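Local atomic coordinates of citrate synthase (Metallosphaera sedula, PDB entry 6ABX), a protein that probably catalyses the condensation of oxaloacetate with acetyl-CoA, with hydrolysis of the thioester, to give citrate and CoA in the tricarboxylic acid cycle. Residues Asn90-Leu95 against Phe324-Ala329; Thr97-Met102 against Ala121-Ile126. One frame throughout, in Å; residues are numbered along the deposited sequence.

Helix 91-105 takes part in both contacts: its first turn packs on helix 324-343 in contact 1, and its next turns pack on helix 112-134 in contact 2. Their centres lie about 10 Å apart. Leu95 bridges them, because its CD1 reaches Ile123 CG2 at 3.9 Å while the same side chain serves contact 1. Contact 1 is the nearer to Arg332, which binds oxaloacetate and follows Ala329 on the same helix: the side chains of Ala329 and Arg332 are about 6 Å apart, and that of Ala329 is about 11 Å from the bound citrate. For contact 2 the corresponding approach, from the side chain of Ile123 to that of Arg332, is about 9 Å. Both contacts also border the second subunit.

Contact 1 of 2, residues Asn90-Leu95 against Phe324-Ala329; sequences NPMDIL and FPTIFA
Met92 lays its sulfur over one face of the peptide group that joins Pro325 to Thr326: SD stands 3.6 Å from Pro325 C, close to the perpendicular through that carbon. The two proline rings, by contrast, are met at their CB corners. Met92 CG touches Pro325 CB at 3.7 Å, and Thr326 CG2 lies 3.8 Å from Pro91 CB. The methionine can touch both ring and peptide because its chain folds twice, at chi2 (-62°) and chi3 (-87°).

Thr326 fills the middle of the interface with its methyl, which sits 3.6 Å from Pro91 O and also borders the methionine sulfur. Its hydroxyl plays a different part, hydrogen bonding to Leu323 O just before the helix. Farther along, Leu95 CD2 meets Ala329 CB at 3.8 Å. No hydrogen bond crosses between the two segments; they meet by van der Waals packing. Asn90 is the N-cap of helix 91-105, its OD1 accepting weak bonds from Met92 N and Asp93 N.

The helix axes approach to 9.3 Å at 36°, a closeness consistent with the small Thr326 and Ala329 side chains between them. Helix 198-209 borders this pair through Leu209, which touches both Met92 and Ala329, while helix 112-134 brings Ile130 against Ile94 and Ile127 against Thr326.

Contact 2 of 2, residues Thr97-Met102 against Ala121-Ile126; sequences TTVSMM and AKIPTI
Met102 and Ile126 reach toward each other and meet methyl to methyl, with CE of Met102 3.6 Å from CD1 of Ile126. The methionine chain runs straight through chi2 and then turns at chi3 (-89°), which carries CE along the neighbouring helix from Lys122 toward Ile126. Lys122 approaches the same thioether at a slant with its aliphatic part: its CD lies 3.9 Å from Met102 SD, and its CB an equal distance from Met102 CE. With Met102 cut back to an alanine, Ile126 CD1 and the methylenes of Lys122 would probably lose their shared apolar partner and a gap would be left between the helices.

Thr98 and Ile126 run alongside one another in opposite senses, so that Ile126 CD1 comes 3.5 Å from Thr98 OG1. The hydroxyl's polar needs are met elsewhere: chi1 of 57° turns OG1 back onto its own helix, where it hydrogen bonds with Ile94 O and Leu95 O. Val99 CG2 and Ile123 CD1 make a looser contact at 4.3 Å.

The segment axes pass 11.3 Å apart, a spacing that leaves room for these longer side chains. Helix 112-134 is kinked here, Pro124 having no N-H to give to the preceding turn. Helices 91-105 and 112-134, successive in the chain, form a helical hairpin whose segments cross at 137°, well off antiparallel. It is packed within the subunit, while Thr97 and Ser100, outside this contact, hydrogen bond reciprocally with Ser100 and Thr97 of the second subunit, at a helical dimer interface as in other citrate synthases.

Contact 1 of 2, residues Asn90-Leu95 against Phe324-Ala329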
loop_
_atom_site.group_PDB
_atom_site.type_symbol
_atom_site.label_atom_id
_atom_site.label_comp_id
_atom_site.label_asym_id
_atom_site.label_seq_id
_atom_site.Cartn_x
_atom_site.Cartn_y
_atom_site.Cartn_z
ATOM N N ASN A 90 13.991 -1.246 -10.586
ATOM C CA ASN A 90 13.613 -2.453 -9.893
ATOM C C ASN A 90 12.269 -2.877 -10.454
ATOM O O ASN A 90 11.356 -2.066 -10.602
ATOM C CB ASN A 90 13.570 -2.202 -8.381
ATOM C CG ASN A 90 13.091 -3.421 -7.638
ATOM O OD1 ASN A 90 11.947 -3.755 -7.774
ATOM N ND2 ASN A 90 13.894 -3.995 -6.755
ATOM N N PRO A 91 12.092 -4.144 -10.878
ATOM C CA PRO A 91 10.872 -4.475 -11.597
ATOM C C PRO A 91 9.614 -4.338 -10.740
ATOM O O PRO A 91 8.558 -4.039 -11.263
ATOM C CB PRO A 91 11.050 -5.929 -12.018
ATOM C CG PRO A 91 12.469 -6.301 -11.719
ATOM C CD PRO A 91 13.107 -5.187 -10.933
ATOM N N MET A 92 9.752 -4.563 -9.438
ATOM C CA MET A 92 8.603 -4.340 -8.522
ATOM C C MET A 92 8.268 -2.846 -8.414
ATOM O O MET A 92 7.098 -2.479 -8.364
ATOM C CB MET A 92 8.892 -4.987 -7.155
ATOM C CG MET A 92 8.691 -6.494 -7.162
ATOM S SD MET A 92 6.997 -7.085 -7.537
ATOM C CE MET A 92 6.311 -7.029 -5.885
ATOM N N ASP A 93 9.263 -1.960 -8.501
ATOM C CA ASP A 93 9.018 -0.534 -8.568
ATOM C C ASP A 93 8.290 -0.181 -9.858
ATOM O O ASP A 93 7.426 0.664 -9.854
ATOM C CB ASP A 93 10.299 0.307 -8.476
ATOM C CG ASP A 93 11.008 0.179 -7.120
ATOM O OD1 ASP A 93 10.436 -0.455 -6.207
ATOM O OD2 ASP A 93 12.170 0.691 -6.987
ATOM N N ILE A 94 8.661 -0.828 -10.976
ATOM C CA ILE A 94 8.006 -0.565 -12.222
ATOM C C ILE A 94 6.545 -1.013 -12.120
ATOM O O ILE A 94 5.667 -0.316 -12.493
ATOM C CB ILE A 94 8.733 -1.257 -13.385
ATOM C CG1 ILE A 94 10.138 -0.683 -13.571
ATOM C CG2 ILE A 94 7.915 -1.120 -14.660
ATOM C CD1 ILE A 94 10.983 -1.457 -14.578
ATOM N N LEU A 95 6.322 -2.211 -11.576
ATOM C CA LEU A 95 4.967 -2.724 -11.484
ATOM C C LEU A 95 4.129 -1.864 -10.520
ATOM O O LEU A 95 2.976 -1.555 -10.840
ATOM C CB LEU A 95 5.011 -4.168 -10.981
ATOM C CG LEU A 95 3.641 -4.857 -11.000
ATOM C CD1 LEU A 95 3.157 -5.011 -12.424
ATOM C CD2 LEU A 95 3.668 -6.202 -10.269
ATOM N N PHE A 324 10.857 -12.545 -10.939
ATOM C CA PHE A 324 9.988 -13.536 -10.272
ATOM C C PHE A 324 8.979 -12.881 -9.312
ATOM O O PHE A 324 7.812 -13.290 -9.306
ATOM C CB PHE A 324 10.751 -14.628 -9.507
ATOM C CG PHE A 324 9.775 -15.507 -8.743
ATOM C CD1 PHE A 324 8.733 -16.148 -9.413
ATOM C CD2 PHE A 324 9.766 -15.551 -7.357
ATOM C CE1 PHE A 324 7.776 -16.879 -8.721
ATOM C CE2 PHE A 324 8.820 -16.298 -6.675
ATOM C CZ PHE A 324 7.818 -16.952 -7.351
ATOM N N PRO A 325 9.324 -11.858 -8.496
ATOM C CA PRO A 325 8.337 -11.241 -7.613
ATOM C C PRO A 325 7.159 -10.624 -8.385
ATOM O O PRO A 325 5.990 -10.639 -7.903
ATOM C CB PRO A 325 9.085 -10.132 -6.867
ATOM C CG PRO A 325 10.566 -10.546 -6.980
ATOM C CD PRO A 325 10.718 -11.421 -8.200
ATOM N N THR A 326 7.438 -10.155 -9.602
ATOM C CA THR A 326 6.334 -9.569 -10.413
ATOM C C THR A 326 5.374 -10.691 -10.829
ATOM O O THR A 326 4.122 -10.443 -10.969
ATOM C CB THR A 326 6.772 -8.683 -11.578
ATOM O OG1 THR A 326 7.403 -9.449 -12.606
ATOM C CG2 THR A 326 7.685 -7.552 -11.142
ATOM N N ILE A 327 5.942 -11.836 -11.211
ATOM C CA ILE A 327 5.143 -12.967 -11.658
ATOM C C ILE A 327 4.256 -13.452 -10.495
ATOM O O ILE A 327 3.036 -13.769 -10.679
ATOM C CB ILE A 327 6.059 -14.060 -12.231
ATOM C CG1 ILE A 327 6.826 -13.540 -13.439
ATOM C CG2 ILE A 327 5.251 -15.282 -12.616
ATOM C CD1 ILE A 327 7.979 -14.435 -13.800
ATOM N N PHE A 328 4.853 -13.546 -9.300
ATOM C CA PHE A 328 4.064 -13.814 -8.086
ATOM C C PHE A 328 2.864 -12.861 -8.020
ATOM O O PHE A 328 1.716 -13.293 -7.856
ATOM C CB PHE A 328 5.009 -13.744 -6.897
ATOM C CG PHE A 328 4.510 -14.233 -5.567
ATOM C CD1 PHE A 328 3.314 -13.787 -5.031
ATOM C CD2 PHE A 328 5.268 -15.133 -4.830
ATOM C CE1 PHE A 328 2.877 -14.241 -3.791
ATOM C CE2 PHE A 328 4.830 -15.565 -3.577
ATOM C CZ PHE A 328 3.636 -15.113 -3.064
ATOM N N ALA A 329 3.114 -11.558 -8.111
ATOM C CA ALA A 329 2.040 -10.544 -8.047
ATOM C C ALA A 329 0.990 -10.799 -9.118
ATOM O O ALA A 329 -0.198 -10.614 -8.857
ATOM C CB ALA A 329 2.611 -9.150 -8.190
#

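Contact 2 of 2, residues Thr97-Met102 against Ala121-Ile126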
loop_
_atom_site.group_PDB
_atom_site.type_symbol
_atom_site.label_atom_id
_atom_site.label_comp_id
_atom_site.label_asym_id
_atom_site.label_seq_id
_atom_site.Cartn_x
_atom_site.Cartn_y
_atom_site.Cartn_z
ATOM N N THR A 97 4.486 1.300 -9.937
ATOM C CA THR A 97 4.215 2.569 -10.618
ATOM C C THR A 97 3.172 2.410 -11.736
ATOM O O THR A 97 2.214 3.224 -11.851
ATOM C CB THR A 97 5.486 3.206 -11.174
ATOM O OG1 THR A 97 6.464 3.257 -10.134
ATOM C CG2 THR A 97 5.151 4.572 -11.737
ATOM N N THR A 98 3.245 1.311 -12.509
ATOM C CA THR A 98 2.305 1.120 -13.626
ATOM C C THR A 98 0.897 0.749 -13.153
ATOM O O THR A 98 -0.050 1.200 -13.757
ATOM C CB THR A 98 2.850 0.145 -14.687
ATOM O OG1 THR A 98 3.135 -1.094 -14.047
ATOM C CG2 THR A 98 4.123 0.650 -15.325
ATOM N N VAL A 99 0.726 -0.054 -12.092
ATOM C CA VAL A 99 -0.585 -0.284 -11.537
ATOM C C VAL A 99 -1.157 1.008 -10.950
ATOM O O VAL A 99 -2.359 1.257 -11.064
ATOM C CB VAL A 99 -0.587 -1.468 -10.543
ATOM C CG1 VAL A 99 -1.954 -1.678 -9.885
ATOM C CG2 VAL A 99 -0.118 -2.748 -11.229
ATOM N N SER A 100 -0.301 1.853 -10.364
ATOM C CA SER A 100 -0.727 3.179 -9.899
ATOM C C SER A 100 -1.257 4.013 -11.070
ATOM O O SER A 100 -2.315 4.639 -10.977
ATOM C CB SER A 100 0.383 3.863 -9.150
ATOM O OG SER A 100 -0.069 5.115 -8.591
ATOM N N MET A 101 -0.540 3.977 -12.195
ATOM C CA MET A 101 -0.959 4.686 -13.412
ATOM C C MET A 101 -2.258 4.111 -13.966
ATOM O O MET A 101 -3.134 4.856 -14.372
ATOM C CB MET A 101 0.112 4.656 -14.498
ATOM C CG MET A 101 1.324 5.389 -14.135
ATOM S SD MET A 101 2.734 5.060 -15.272
ATOM C CE MET A 101 2.159 5.817 -16.789
ATOM N N MET A 102 -2.402 2.794 -13.951
ATOM C CA MET A 102 -3.601 2.149 -14.402
ATOM C C MET A 102 -4.832 2.669 -13.639
ATOM O O MET A 102 -5.893 2.944 -14.240
ATOM C CB MET A 102 -3.429 0.635 -14.178
ATOM C CG MET A 102 -3.946 -0.241 -15.215
ATOM S SD MET A 102 -3.651 -1.935 -14.539
ATOM C CE MET A 102 -2.009 -2.255 -15.157
ATOM N N ALA A 121 -5.405 -9.178 -16.254
ATOM C CA ALA A 121 -5.123 -9.269 -17.667
ATOM C C ALA A 121 -3.857 -8.512 -18.045
ATOM O O ALA A 121 -3.095 -8.965 -18.926
ATOM C CB ALA A 121 -6.297 -8.774 -18.510
ATOM N N LYS A 122 -3.645 -7.343 -17.475
ATOM C CA LYS A 122 -2.618 -6.446 -17.964
ATOM C C LYS A 122 -1.265 -6.652 -17.312
ATOM O O LYS A 122 -0.270 -6.360 -17.964
ATOM C CB LYS A 122 -2.995 -4.993 -17.734
ATOM C CG LYS A 122 -4.241 -4.537 -18.503
ATOM C CD LYS A 122 -4.763 -3.198 -18.081
ATOM C CE LYS A 122 -5.908 -2.765 -18.994
ATOM N NZ LYS A 122 -6.336 -1.375 -18.753
ATOM N N ILE A 123 -1.206 -7.183 -16.083
ATOM C CA ILE A 123 0.089 -7.315 -15.447
ATOM C C ILE A 123 1.053 -8.129 -16.309
ATOM O O ILE A 123 2.234 -7.755 -16.415
ATOM C CB ILE A 123 -0.053 -7.776 -13.986
ATOM C CG1 ILE A 123 -0.565 -6.576 -13.180
ATOM C CG2 ILE A 123 1.266 -8.309 -13.486
ATOM C CD1 ILE A 123 -1.142 -6.880 -11.815
ATOM N N PRO A 124 0.669 -9.294 -16.865
ATOM C CA PRO A 124 1.592 -10.046 -17.723
ATOM C C PRO A 124 2.091 -9.235 -18.911
ATOM O O PRO A 124 3.256 -9.426 -19.339
ATOM C CB PRO A 124 0.826 -11.292 -18.194
ATOM C CG PRO A 124 -0.237 -11.447 -17.076
ATOM C CD PRO A 124 -0.579 -10.045 -16.641
ATOM N N THR A 125 1.265 -8.350 -19.445
ATOM C CA THR A 125 1.695 -7.529 -20.559
ATOM C C THR A 125 2.863 -6.627 -20.140
ATOM O O THR A 125 3.843 -6.473 -20.830
ATOM C CB THR A 125 0.533 -6.707 -21.104
ATOM O OG1 THR A 125 -0.567 -7.613 -21.278
ATOM C CG2 THR A 125 0.885 -5.955 -22.373
ATOM N N ILE A 126 2.739 -6.060 -18.949
ATOM C CA ILE A 126 3.787 -5.169 -18.380
ATOM C C ILE A 126 5.054 -5.978 -18.119
ATOM O O ILE A 126 6.177 -5.573 -18.481
ATOM C CB ILE A 126 3.269 -4.497 -17.093
ATOM C CG1 ILE A 126 2.135 -3.513 -17.407
ATOM C CG2 ILE A 126 4.387 -3.841 -16.308
ATOM C CD1 ILE A 126 1.315 -3.077 -16.234
#